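Acyl-coenzyme A oxidase 3 (Yarrowia lipolytica, PDB 5YS9) oxidises acyl-CoA substrates to (2E)-enoyl-CoA in peroxisomal fatty acid beta-oxidation, using FAD and passing the electrons to oxygen to give hydrogen peroxide. Local coordinates at residues G434-N439 and K657-K662; D73-K78 and N664-A669; R57-L62 and D641-A646. All coordinates share one frame; numbering follows the deposited sequence.

Contact 1: G434-N439 and K657-K662; sequences GYSGYN and KHYFAK. With FAD (flavin-adenine dinucleotide), chain D.
Tyr659 brings this buried van der Waals contact together, reaching from helix 655-666 to the FAD-lining loop that follows helix 391-428. Its CG stands anti to the backbone N (chi1 -169°), which carries the phenol end over to Ser436 and Asn439. Ser436 CB lies 3.5 Å from Tyr659 OH, while Ser436 OG sits at the edge of the ring, near its plane, 3.7 Å from Tyr659 CE1. That hydroxyl oxygen also accepts from Tyr438 N at 3.2 Å, an ST turn that fixes the loop where the tyrosine meets it. From another direction Asn439 ND2 comes to 3.6 Å from Tyr659 CE1, its amide plane tilted 48° to the ring; the same nitrogen donates to the carbonyl of His433. Farther along the helix, the aliphatic part of Lys662 passes Tyr438, with Lys662 CD 4.2 Å from Tyr438 CD1, while its ammonium goes to Ser71. At its start the loop turns to the cofactor: Tyr435 CD2 is 3.6 Å from the flavin methyl C7M, and Tyr435 OH is hydrogen-bonded to Ala446 O of the second subunit. The polar groups find their hydrogen bonds around the contact, and the helix and the flavin-site loop meet through shape and dispersion.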
loop_
_atom_site.group_PDB
_atom_site.type_symbol
_atom_site.label_atom_id
_atom_site.label_comp_id
_atom_site.label_asym_id
_atom_site.label_seq_id
_atom_site.Cartn_x
_atom_site.Cartn_y
_atom_site.Cartn_z
ATOM N N GLY A 434 5.148 12.297 -5.104
ATOM C CA GLY A 434 4.657 11.470 -4.027
ATOM C C GLY A 434 5.760 10.600 -3.406
ATOM O O GLY A 434 5.683 10.191 -2.274
ATOM N N TYR A 435 6.761 10.288 -4.190
ATOM C CA TYR A 435 7.739 9.324 -3.796
ATOM C C TYR A 435 8.856 10.062 -3.015
ATOM O O TYR A 435 9.751 9.422 -2.478
ATOM C CB TYR A 435 8.206 8.586 -5.061
ATOM C CG TYR A 435 8.903 7.272 -4.828
ATOM C CD1 TYR A 435 8.177 6.121 -4.465
ATOM C CD2 TYR A 435 10.289 7.138 -5.015
ATOM C CE1 TYR A 435 8.817 4.884 -4.255
ATOM C CE2 TYR A 435 10.935 5.907 -4.817
ATOM C CZ TYR A 435 10.183 4.777 -4.439
ATOM O OH TYR A 435 10.797 3.549 -4.255
ATOM N N SER A 436 8.798 11.396 -2.930
ATOM C CA SER A 436 9.768 12.122 -2.119
ATOM C C SER A 436 9.473 11.876 -0.660
ATOM O O SER A 436 8.387 12.192 -0.189
ATOM C CB SER A 436 9.763 13.639 -2.386
ATOM O OG SER A 436 10.376 14.343 -1.296
ATOM N N GLY A 437 10.441 11.333 0.067
ATOM C CA GLY A 437 10.280 11.136 1.512
ATOM C C GLY A 437 9.756 12.372 2.273
ATOM O O GLY A 437 9.060 12.238 3.277
ATOM N N TYR A 438 10.109 13.567 1.816
ATOM C CA TYR A 438 9.720 14.827 2.502
ATOM C C TYR A 438 8.224 15.130 2.383
ATOM O O TYR A 438 7.686 15.874 3.177
ATOM C CB TYR A 438 10.608 16.032 2.030
ATOM C CG TYR A 438 12.063 15.680 2.169
ATOM C CD1 TYR A 438 12.597 15.363 3.441
ATOM C CD2 TYR A 438 12.898 15.553 1.048
ATOM C CE1 TYR A 438 13.918 14.949 3.579
ATOM C CE2 TYR A 438 14.225 15.158 1.192
ATOM C CZ TYR A 438 14.719 14.862 2.451
ATOM O OH TYR A 438 16.014 14.467 2.599
ATOM N N ASN A 439 7.553 14.559 1.391
ATOM C CA ASN A 439 6.132 14.736 1.309
ATOM C C ASN A 439 5.331 13.722 2.147
ATOM O O ASN A 439 4.125 13.759 2.127
ATOM C CB ASN A 439 5.714 14.806 -0.134
ATOM C CG ASN A 439 6.249 16.053 -0.802
ATOM O OD1 ASN A 439 6.092 17.151 -0.259
ATOM N ND2 ASN A 439 6.918 15.901 -1.947
ATOM N N LYS A 657 8.440 26.152 -4.555
ATOM C CA LYS A 657 9.378 26.920 -3.751
ATOM C C LYS A 657 9.704 26.185 -2.439
ATOM O O LYS A 657 10.856 26.067 -2.082
ATOM C CB LYS A 657 8.806 28.290 -3.478
ATOM C CG LYS A 657 9.760 29.262 -2.820
ATOM C CD LYS A 657 9.176 30.666 -2.838
ATOM C CE LYS A 657 10.243 31.707 -3.129
ATOM N NZ LYS A 657 9.648 33.061 -2.992
ATOM N N HIS A 658 8.704 25.689 -1.722
ATOM C CA HIS A 658 8.974 25.027 -0.439
ATOM C C HIS A 658 9.701 23.665 -0.593
ATOM O O HIS A 658 10.632 23.388 0.128
ATOM C CB HIS A 658 7.690 24.814 0.352
ATOM C CG HIS A 658 7.005 26.086 0.722
ATOM N ND1 HIS A 658 7.593 27.040 1.528
ATOM C CD2 HIS A 658 5.773 26.560 0.398
ATOM C CE1 HIS A 658 6.765 28.069 1.644
ATOM N NE2 HIS A 658 5.650 27.793 0.981
ATOM N N TYR A 659 9.230 22.854 -1.536
ATOM C CA TYR A 659 9.831 21.592 -1.958
ATOM C C TYR A 659 11.287 21.742 -2.340
ATOM O O TYR A 659 12.143 21.034 -1.806
ATOM C CB TYR A 659 9.059 21.096 -3.188
ATOM C CG TYR A 659 9.305 19.704 -3.685
ATOM C CD1 TYR A 659 9.698 18.682 -2.852
ATOM C CD2 TYR A 659 9.010 19.389 -4.978
ATOM C CE1 TYR A 659 9.867 17.403 -3.323
ATOM C CE2 TYR A 659 9.167 18.103 -5.461
ATOM C CZ TYR A 659 9.577 17.104 -4.632
ATOM O OH TYR A 659 9.726 15.804 -5.104
ATOM N N PHE A 660 11.600 22.684 -3.225
ATOM C CA PHE A 660 13.026 22.941 -3.538
ATOM C C PHE A 660 13.791 23.407 -2.262
ATOM O O PHE A 660 14.960 23.013 -2.061
ATOM C CB PHE A 660 13.169 23.944 -4.700
ATOM C CG PHE A 660 14.580 24.103 -5.258
ATOM C CD1 PHE A 660 15.186 23.078 -5.966
ATOM C CD2 PHE A 660 15.258 25.303 -5.142
ATOM C CE1 PHE A 660 16.451 23.219 -6.538
ATOM C CE2 PHE A 660 16.528 25.467 -5.676
ATOM C CZ PHE A 660 17.123 24.420 -6.393
ATOM N N ALA A 661 13.128 24.201 -1.409
ATOM C CA ALA A 661 13.756 24.667 -0.181
ATOM C C ALA A 661 14.079 23.512 0.723
ATOM O O ALA A 661 15.147 23.504 1.320
ATOM C CB ALA A 661 12.893 25.707 0.562
ATOM N N LYS A 662 13.153 22.539 0.810
ATOM C CA LYS A 662 13.222 21.440 1.800
ATOM C C LYS A 662 14.343 20.477 1.404
ATOM O O LYS A 662 15.170 20.073 2.231
ATOM C CB LYS A 662 11.861 20.705 1.915
ATOM C CG LYS A 662 11.415 20.393 3.336
ATOM C CD LYS A 662 12.373 19.477 4.025
ATOM C CE LYS A 662 11.879 19.029 5.415
ATOM N NZ LYS A 662 11.752 20.126 6.398
HETATM P PA FAD D . 2.281 14.312 -13.470
HETATM O O1A FAD D . 2.536 13.883 -14.865
HETATM O O2A FAD D . 2.004 15.729 -13.150
HETATM O O5B FAD D . 1.073 13.527 -12.833
HETATM C C5B FAD D . 0.798 13.791 -11.466
HETATM C C4B FAD D . -0.571 13.256 -11.142
HETATM O O4B FAD D . -1.526 13.931 -11.950
HETATM C C3B FAD D . -0.611 11.798 -11.522
HETATM O O3B FAD D . -1.265 11.053 -10.513
HETATM C C2B FAD D . -1.459 11.748 -12.755
HETATM O O2B FAD D . -2.225 10.549 -12.765
HETATM C C1B FAD D . -2.310 12.993 -12.658
HETATM N N9A FAD D . -2.503 13.424 -14.042
HETATM C C8A FAD D . -1.579 14.004 -14.814
HETATM N N7A FAD D . -2.079 14.240 -16.040
HETATM C C5A FAD D . -3.339 13.792 -16.067
HETATM C C6A FAD D . -4.430 13.726 -17.055
HETATM N N6A FAD D . -4.284 14.203 -18.303
HETATM N N1A FAD D . -5.584 13.175 -16.662
HETATM C C2A FAD D . -5.749 12.698 -15.425
HETATM N N3A FAD D . -4.810 12.720 -14.478
HETATM C C4A FAD D . -3.608 13.246 -14.743
HETATM N N1 FAD D . 12.798 10.819 -14.841
HETATM C C2 FAD D . 13.875 10.826 -15.638
HETATM O O2 FAD D . 13.824 11.464 -16.681
HETATM N N3 FAD D . 14.988 10.161 -15.361
HETATM C C4 FAD D . 15.115 9.446 -14.265
HETATM O O4 FAD D . 16.157 8.850 -14.040
HETATM C C4X FAD D . 13.989 9.383 -13.331
HETATM N N5 FAD D . 14.055 8.673 -12.205
HETATM C C5X FAD D . 13.018 8.642 -11.364
HETATM C C6 FAD D . 13.137 7.915 -10.200
HETATM C C7 FAD D . 12.088 7.869 -9.318
HETATM C C7M FAD D . 12.214 7.068 -8.062
HETATM C C8 FAD D . 10.845 8.606 -9.622
HETATM C C8M FAD D . 9.696 8.562 -8.670
HETATM C C9 FAD D . 10.725 9.329 -10.787
HETATM C C9A FAD D . 11.775 9.381 -11.672
HETATM N N10 FAD D . 11.673 10.117 -12.862
HETATM C C10 FAD D . 12.785 10.136 -13.697
HETATM C "C1'" FAD D . 10.478 10.882 -13.221
HETATM C "C2'" FAD D . 9.231 10.041 -13.503
HETATM O "O2'" FAD D . 9.277 9.521 -14.826
HETATM C "C3'" FAD D . 7.966 10.880 -13.311
HETATM O "O3'" FAD D . 7.685 10.918 -11.928
HETATM C "C4'" FAD D . 6.721 10.348 -14.003
HETATM O "O4'" FAD D . 7.092 9.839 -15.276
HETATM C "C5'" FAD D . 5.691 11.433 -14.273
HETATM O "O5'" FAD D . 4.914 11.823 -13.152
HETATM P P FAD D . 4.859 13.356 -12.721
HETATM O O1P FAD D . 5.508 13.523 -11.401
HETATM O O2P FAD D . 5.344 14.161 -13.860
HETATM O O3P FAD D . 3.334 13.690 -12.445
#

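Contact 2: D73-K78 and N664-A669; sequences DYDMPK and NQQNPA
Gln666, in the last turn of helix 655-666, reaches across to Asp75 in the loop before helix 78-92, tying the C-terminal part of the acyl-CoA oxidase fold to its N-terminal helical region near the subunit interface. It is a single polar link: Gln666 NE2 donates to Asp75 OD2, nearly straight as modelled, at 166°. The modelled separation of 2.4 Å between Gln666 NE2 and Asp75 OD2 is too short to be taken literally at 2.5 Å resolution, so the length is doubtful. The planes of carboxylate and amide are 22° apart. The glutamine chain folds back at its second torsion (chi2 -62°), which brings its amide beside the loop instead of letting it run on straight from the helix. The other carboxylate oxygen, Asp75 OD1, takes a hydrogen bond from Tyr438, and the two bonds together would probably limit rotation of the carboxylate. Tyr438 OH also pairs with Asn667 ND2, so the first residue beyond the helix joins the same small polar group. Lys252 of the second subunit packs against Asp75. Within the pair, the aliphatic part of the glutamine also lies close to the acceptor, with Gln666 CG, as modelled, 3.5 Å from Asp75 OD2.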
loop_
_atom_site.group_PDB
_atom_site.type_symbol
_atom_site.label_atom_id
_atom_site.label_comp_id
_atom_site.label_asym_id
_atom_site.label_seq_id
_atom_site.Cartn_x
_atom_site.Cartn_y
_atom_site.Cartn_z
ATOM N N ASP A 73 12.667 14.358 10.622
ATOM C CA ASP A 73 12.503 12.947 10.929
ATOM C C ASP A 73 12.619 12.043 9.675
ATOM O O ASP A 73 12.918 10.859 9.813
ATOM C CB ASP A 73 11.172 12.686 11.659
ATOM C CG ASP A 73 11.113 13.262 13.076
ATOM O OD1 ASP A 73 12.027 13.965 13.524
ATOM O OD2 ASP A 73 10.119 13.020 13.765
ATOM N N TYR A 74 12.415 12.565 8.465
ATOM C CA TYR A 74 12.459 11.671 7.313
ATOM C C TYR A 74 13.875 11.089 7.055
ATOM O O TYR A 74 14.005 9.993 6.533
ATOM C CB TYR A 74 11.839 12.298 6.054
ATOM C CG TYR A 74 10.388 12.751 6.198
ATOM C CD1 TYR A 74 9.311 11.818 6.380
ATOM C CD2 TYR A 74 10.068 14.099 6.143
ATOM C CE1 TYR A 74 7.986 12.261 6.504
ATOM C CE2 TYR A 74 8.751 14.564 6.296
ATOM C CZ TYR A 74 7.717 13.642 6.466
ATOM O OH TYR A 74 6.467 14.170 6.541
ATOM N N ASP A 75 14.912 11.801 7.485
ATOM C CA ASP A 75 16.275 11.445 7.221
ATOM C C ASP A 75 16.893 10.665 8.369
ATOM O O ASP A 75 18.087 10.321 8.309
ATOM C CB ASP A 75 17.119 12.713 7.011
ATOM C CG ASP A 75 16.722 13.506 5.757
ATOM O OD1 ASP A 75 16.978 12.979 4.663
ATOM O OD2 ASP A 75 16.193 14.660 5.874
ATOM N N MET A 76 16.123 10.410 9.419
ATOM C CA MET A 76 16.662 9.814 10.644
ATOM C C MET A 76 16.767 8.320 10.495
ATOM O O MET A 76 15.748 7.692 10.219
ATOM C CB MET A 76 15.745 10.061 11.854
ATOM C CG MET A 76 15.882 11.411 12.493
ATOM S SD MET A 76 15.010 11.426 14.059
ATOM C CE MET A 76 15.004 13.182 14.365
ATOM N N PRO A 77 17.960 7.749 10.742
ATOM C CA PRO A 77 18.085 6.281 10.844
ATOM C C PRO A 77 17.470 5.748 12.148
ATOM O O PRO A 77 17.276 6.513 13.089
ATOM C CB PRO A 77 19.599 6.049 10.872
ATOM C CG PRO A 77 20.129 7.266 11.559
ATOM C CD PRO A 77 19.180 8.422 11.233
ATOM N N LYS A 78 17.248 4.446 12.208
ATOM C CA LYS A 78 16.538 3.844 13.320
ATOM C C LYS A 78 17.129 4.139 14.692
ATOM O O LYS A 78 16.374 4.330 15.583
ATOM C CB LYS A 78 16.280 2.345 13.099
ATOM C CG LYS A 78 16.903 1.333 14.053
ATOM C CD LYS A 78 15.983 0.123 14.310
ATOM C CE LYS A 78 16.742 -1.198 14.538
ATOM N NZ LYS A 78 17.299 -1.381 15.912
ATOM N N ASN A 664 17.077 21.112 -0.485
ATOM C CA ASN A 664 18.397 21.756 -0.293
ATOM C C ASN A 664 18.764 21.930 1.151
ATOM O O ASN A 664 19.902 21.785 1.471
ATOM C CB ASN A 664 18.484 23.106 -1.035
ATOM C CG ASN A 664 18.587 22.908 -2.537
ATOM O OD1 ASN A 664 17.588 22.841 -3.252
ATOM N ND2 ASN A 664 19.790 22.721 -3.006
ATOM N N GLN A 665 17.798 22.215 2.025
ATOM C CA GLN A 665 18.059 22.321 3.469
ATOM C C GLN A 665 18.577 21.016 4.042
ATOM O O GLN A 665 19.553 21.015 4.735
ATOM C CB GLN A 665 16.816 22.750 4.245
ATOM C CG GLN A 665 16.541 24.225 4.091
ATOM C CD GLN A 665 15.119 24.684 4.429
ATOM O OE1 GLN A 665 14.803 25.869 4.266
ATOM N NE2 GLN A 665 14.265 23.778 4.894
ATOM N N GLN A 666 17.925 19.921 3.706
ATOM C CA GLN A 666 18.316 18.593 4.162
ATOM C C GLN A 666 19.429 18.008 3.341
ATOM O O GLN A 666 20.036 17.061 3.784
ATOM C CB GLN A 666 17.143 17.620 4.046
ATOM C CG GLN A 666 15.908 17.978 4.850
ATOM C CD GLN A 666 16.228 17.998 6.326
ATOM O OE1 GLN A 666 16.259 19.049 6.912
ATOM N NE2 GLN A 666 16.510 16.823 6.920
ATOM N N ASN A 667 19.635 18.498 2.136
ATOM C CA ASN A 667 20.644 17.941 1.274
ATOM C C ASN A 667 21.476 19.053 0.663
ATOM O O ASN A 667 21.381 19.325 -0.528
ATOM C CB ASN A 667 20.006 17.070 0.194
ATOM C CG ASN A 667 19.149 15.954 0.759
ATOM O OD1 ASN A 667 19.635 14.887 1.057
ATOM N ND2 ASN A 667 17.874 16.196 0.877
ATOM N N PRO A 668 22.319 19.691 1.461
ATOM C CA PRO A 668 23.106 20.804 0.944
ATOM C C PRO A 668 24.016 20.344 -0.168
ATOM O O PRO A 668 24.672 19.323 -0.053
ATOM C CB PRO A 668 23.922 21.263 2.154
ATOM C CG PRO A 668 23.674 20.278 3.226
ATOM C CD PRO A 668 22.386 19.611 2.922
ATOM N N ALA A 669 24.054 21.121 -1.236
ATOM C CA ALA A 669 24.638 20.691 -2.489
ATOM C C ALA A 669 26.035 21.194 -2.834
ATOM O O ALA A 669 26.522 20.918 -3.909
ATOM C CB ALA A 669 23.682 20.981 -3.622
#

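Contact 3: R57-L62 and D641-A646; sequences RLMTEL and DWFINA
Met59 and Phe643 form a Met-aromatic contact in the buried join between helix 49-63 and the short helix 641-644. The terminal methyl makes the CH-pi part: Met59 CE lies 4.0 Å from the centroid of the Phe643 ring, 13° off its normal. Met59 SD is above the same face but farther, 4.9 Å from the Phe643 centroid. A bend at the end of the methionine chain (chi3 117°) turns the methyl over the ring. The opposite face of Phe643 is covered by its neighbour Trp642, whose CE3 stands 3.7 Å above the ring plane, so the phenyl lies between the methyl and the indole edge.

Plain apolar contacts fill in round the far end of the ring. Met59 CG touches Phe643 CZ at 3.5 Å, and Leu62 CD1 comes to Phe643 CZ at 4.1 Å from the edge. Trp642 turns a face to the backbone of Leu62, with CH2 3.8 Å from Leu62 O.

With an alanine at Phe643, the methionine methyl and the indole would probably lose the ring between them, opening a gap against helix 49-63. Leu110 of helix 101-111 packs on Met59 and Leu62. Apolar and CH-pi contacts hold the join, with the sulfur only a distant contributor.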
loop_
_atom_site.group_PDB
_atom_site.type_symbol
_atom_site.label_atom_id
_atom_site.label_comp_id
_atom_site.label_asym_id
_atom_site.label_seq_id
_atom_site.Cartn_x
_atom_site.Cartn_y
_atom_site.Cartn_z
ATOM N N ARG A 57 -5.683 24.375 21.102
ATOM C CA ARG A 57 -4.751 24.520 22.189
ATOM C C ARG A 57 -3.720 23.416 22.183
ATOM O O ARG A 57 -2.538 23.670 22.300
ATOM C CB ARG A 57 -5.534 24.415 23.487
ATOM C CG ARG A 57 -5.274 25.507 24.493
ATOM C CD ARG A 57 -5.170 24.951 25.905
ATOM N NE ARG A 57 -6.181 23.940 26.197
ATOM C CZ ARG A 57 -5.936 22.791 26.813
ATOM N NH1 ARG A 57 -4.715 22.489 27.214
ATOM N NH2 ARG A 57 -6.924 21.943 27.026
ATOM N N LEU A 58 -4.190 22.185 22.059
ATOM C CA LEU A 58 -3.323 21.029 22.036
ATOM C C LEU A 58 -2.377 21.005 20.850
ATOM O O LEU A 58 -1.219 20.676 20.998
ATOM C CB LEU A 58 -4.159 19.759 22.043
ATOM C CG LEU A 58 -4.949 19.448 23.306
ATOM C CD1 LEU A 58 -5.798 18.216 23.105
ATOM C CD2 LEU A 58 -4.037 19.276 24.495
ATOM N N MET A 59 -2.877 21.349 19.673
ATOM C CA MET A 59 -2.067 21.325 18.471
ATOM C C MET A 59 -0.931 22.322 18.548
ATOM O O MET A 59 0.187 22.022 18.196
ATOM C CB MET A 59 -2.928 21.617 17.246
ATOM C CG MET A 59 -3.546 20.388 16.611
ATOM S SD MET A 59 -4.874 20.742 15.463
ATOM C CE MET A 59 -4.157 20.112 13.969
ATOM N N THR A 60 -1.237 23.515 19.026
ATOM C CA THR A 60 -0.231 24.547 19.211
ATOM C C THR A 60 0.812 24.207 20.278
ATOM O O THR A 60 1.956 24.567 20.149
ATOM C CB THR A 60 -0.788 25.999 19.240
ATOM O OG1 THR A 60 -0.277 26.707 20.363
ATOM C CG2 THR A 60 -2.260 26.029 19.281
ATOM N N GLU A 61 0.402 23.511 21.324
ATOM C CA GLU A 61 1.322 23.036 22.345
ATOM C C GLU A 61 2.321 22.028 21.809
ATOM O O GLU A 61 3.467 22.014 22.197
ATOM C CB GLU A 61 0.563 22.431 23.513
ATOM C CG GLU A 61 0.183 23.428 24.580
ATOM C CD GLU A 61 -0.951 22.959 25.453
ATOM O OE1 GLU A 61 -1.285 21.775 25.414
ATOM O OE2 GLU A 61 -1.501 23.780 26.186
ATOM N N LEU A 62 1.855 21.155 20.941
ATOM C CA LEU A 62 2.710 20.166 20.321
ATOM C C LEU A 62 3.701 20.723 19.321
ATOM O O LEU A 62 4.877 20.422 19.353
ATOM C CB LEU A 62 1.843 19.130 19.608
ATOM C CG LEU A 62 0.979 18.196 20.445
ATOM C CD1 LEU A 62 -0.157 17.628 19.627
ATOM C CD2 LEU A 62 1.808 17.081 21.022
ATOM N N ASP A 641 1.261 24.044 8.953
ATOM C CA ASP A 641 2.227 23.464 8.100
ATOM C C ASP A 641 3.065 22.424 8.890
ATOM O O ASP A 641 3.567 21.455 8.331
ATOM C CB ASP A 641 3.114 24.545 7.519
ATOM C CG ASP A 641 2.446 25.361 6.425
ATOM O OD1 ASP A 641 1.388 24.957 5.922
ATOM O OD2 ASP A 641 3.046 26.406 6.036
ATOM N N TRP A 642 3.195 22.613 10.194
ATOM C CA TRP A 642 3.942 21.673 11.007
ATOM C C TRP A 642 3.287 20.289 10.991
ATOM O O TRP A 642 4.023 19.294 10.906
ATOM C CB TRP A 642 4.069 22.217 12.405
ATOM C CG TRP A 642 4.987 21.470 13.362
ATOM C CD1 TRP A 642 6.310 21.723 13.595
ATOM C CD2 TRP A 642 4.618 20.381 14.248
ATOM N NE1 TRP A 642 6.769 20.874 14.540
ATOM C CE2 TRP A 642 5.760 20.044 14.968
ATOM C CE3 TRP A 642 3.436 19.667 14.475
ATOM C CZ2 TRP A 642 5.778 19.010 15.912
ATOM C CZ3 TRP A 642 3.434 18.633 15.446
ATOM C CH2 TRP A 642 4.602 18.334 16.155
ATOM N N PHE A 643 1.933 20.232 11.030
ATOM C CA PHE A 643 1.159 18.939 11.000
ATOM C C PHE A 643 1.091 18.315 9.618
ATOM O O PHE A 643 1.019 17.071 9.473
ATOM C CB PHE A 643 -0.279 19.070 11.565
ATOM C CG PHE A 643 -0.330 19.124 13.053
ATOM C CD1 PHE A 643 -0.369 17.971 13.793
ATOM C CD2 PHE A 643 -0.255 20.329 13.716
ATOM C CE1 PHE A 643 -0.362 18.017 15.195
ATOM C CE2 PHE A 643 -0.264 20.391 15.103
ATOM C CZ PHE A 643 -0.317 19.236 15.842
ATOM N N ILE A 644 1.077 19.177 8.617
ATOM C CA ILE A 644 1.121 18.769 7.240
ATOM C C ILE A 644 2.436 18.090 6.930
ATOM O O ILE A 644 2.465 17.073 6.276
ATOM C CB ILE A 644 0.930 19.996 6.328
ATOM C CG1 ILE A 644 -0.489 20.535 6.473
ATOM C CG2 ILE A 644 1.247 19.679 4.880
ATOM C CD1 ILE A 644 -1.523 19.727 5.746
ATOM N N ASN A 645 3.522 18.697 7.386
ATOM C CA ASN A 645 4.853 18.128 7.313
ATOM C C ASN A 645 5.212 17.649 5.919
ATOM O O ASN A 645 5.817 16.606 5.760
ATOM C CB ASN A 645 5.060 17.034 8.352
ATOM C CG ASN A 645 6.515 16.857 8.739
ATOM O OD1 ASN A 645 6.878 15.867 9.322
ATOM N ND2 ASN A 645 7.340 17.819 8.412
ATOM N N ALA A 646 4.790 18.400 4.919
ATOM C CA ALA A 646 5.143 18.134 3.544
ATOM C C ALA A 646 5.164 19.452 2.797
ATOM O O ALA A 646 4.213 20.201 2.879
ATOM C CB ALA A 646 4.151 17.176 2.931
#

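In the fold
Contacts 1 and 3 are buried, whereas contact 2 lies at the surface. Contacts 1 and 2 both use helix 655-666 and both touch the second subunit; no other chain reaches the segments of contact 3, which uses the preceding helix, 641-644. The chemistry follows the setting: sulfur, aromatic and aliphatic groups in contact 3, mixed aromatic and amide packing beside the flavin site in contact 1, and one polar pair in contact 2. Tyr438 joins the first two contacts through Asp75 and Asn667. Tyr74 probably bonds to Asn645 O, linking contact 2 to contact 3, and Ala646 packs on the carbonyls of Tyr438 and Asn439, bringing contacts 1 and 3 together.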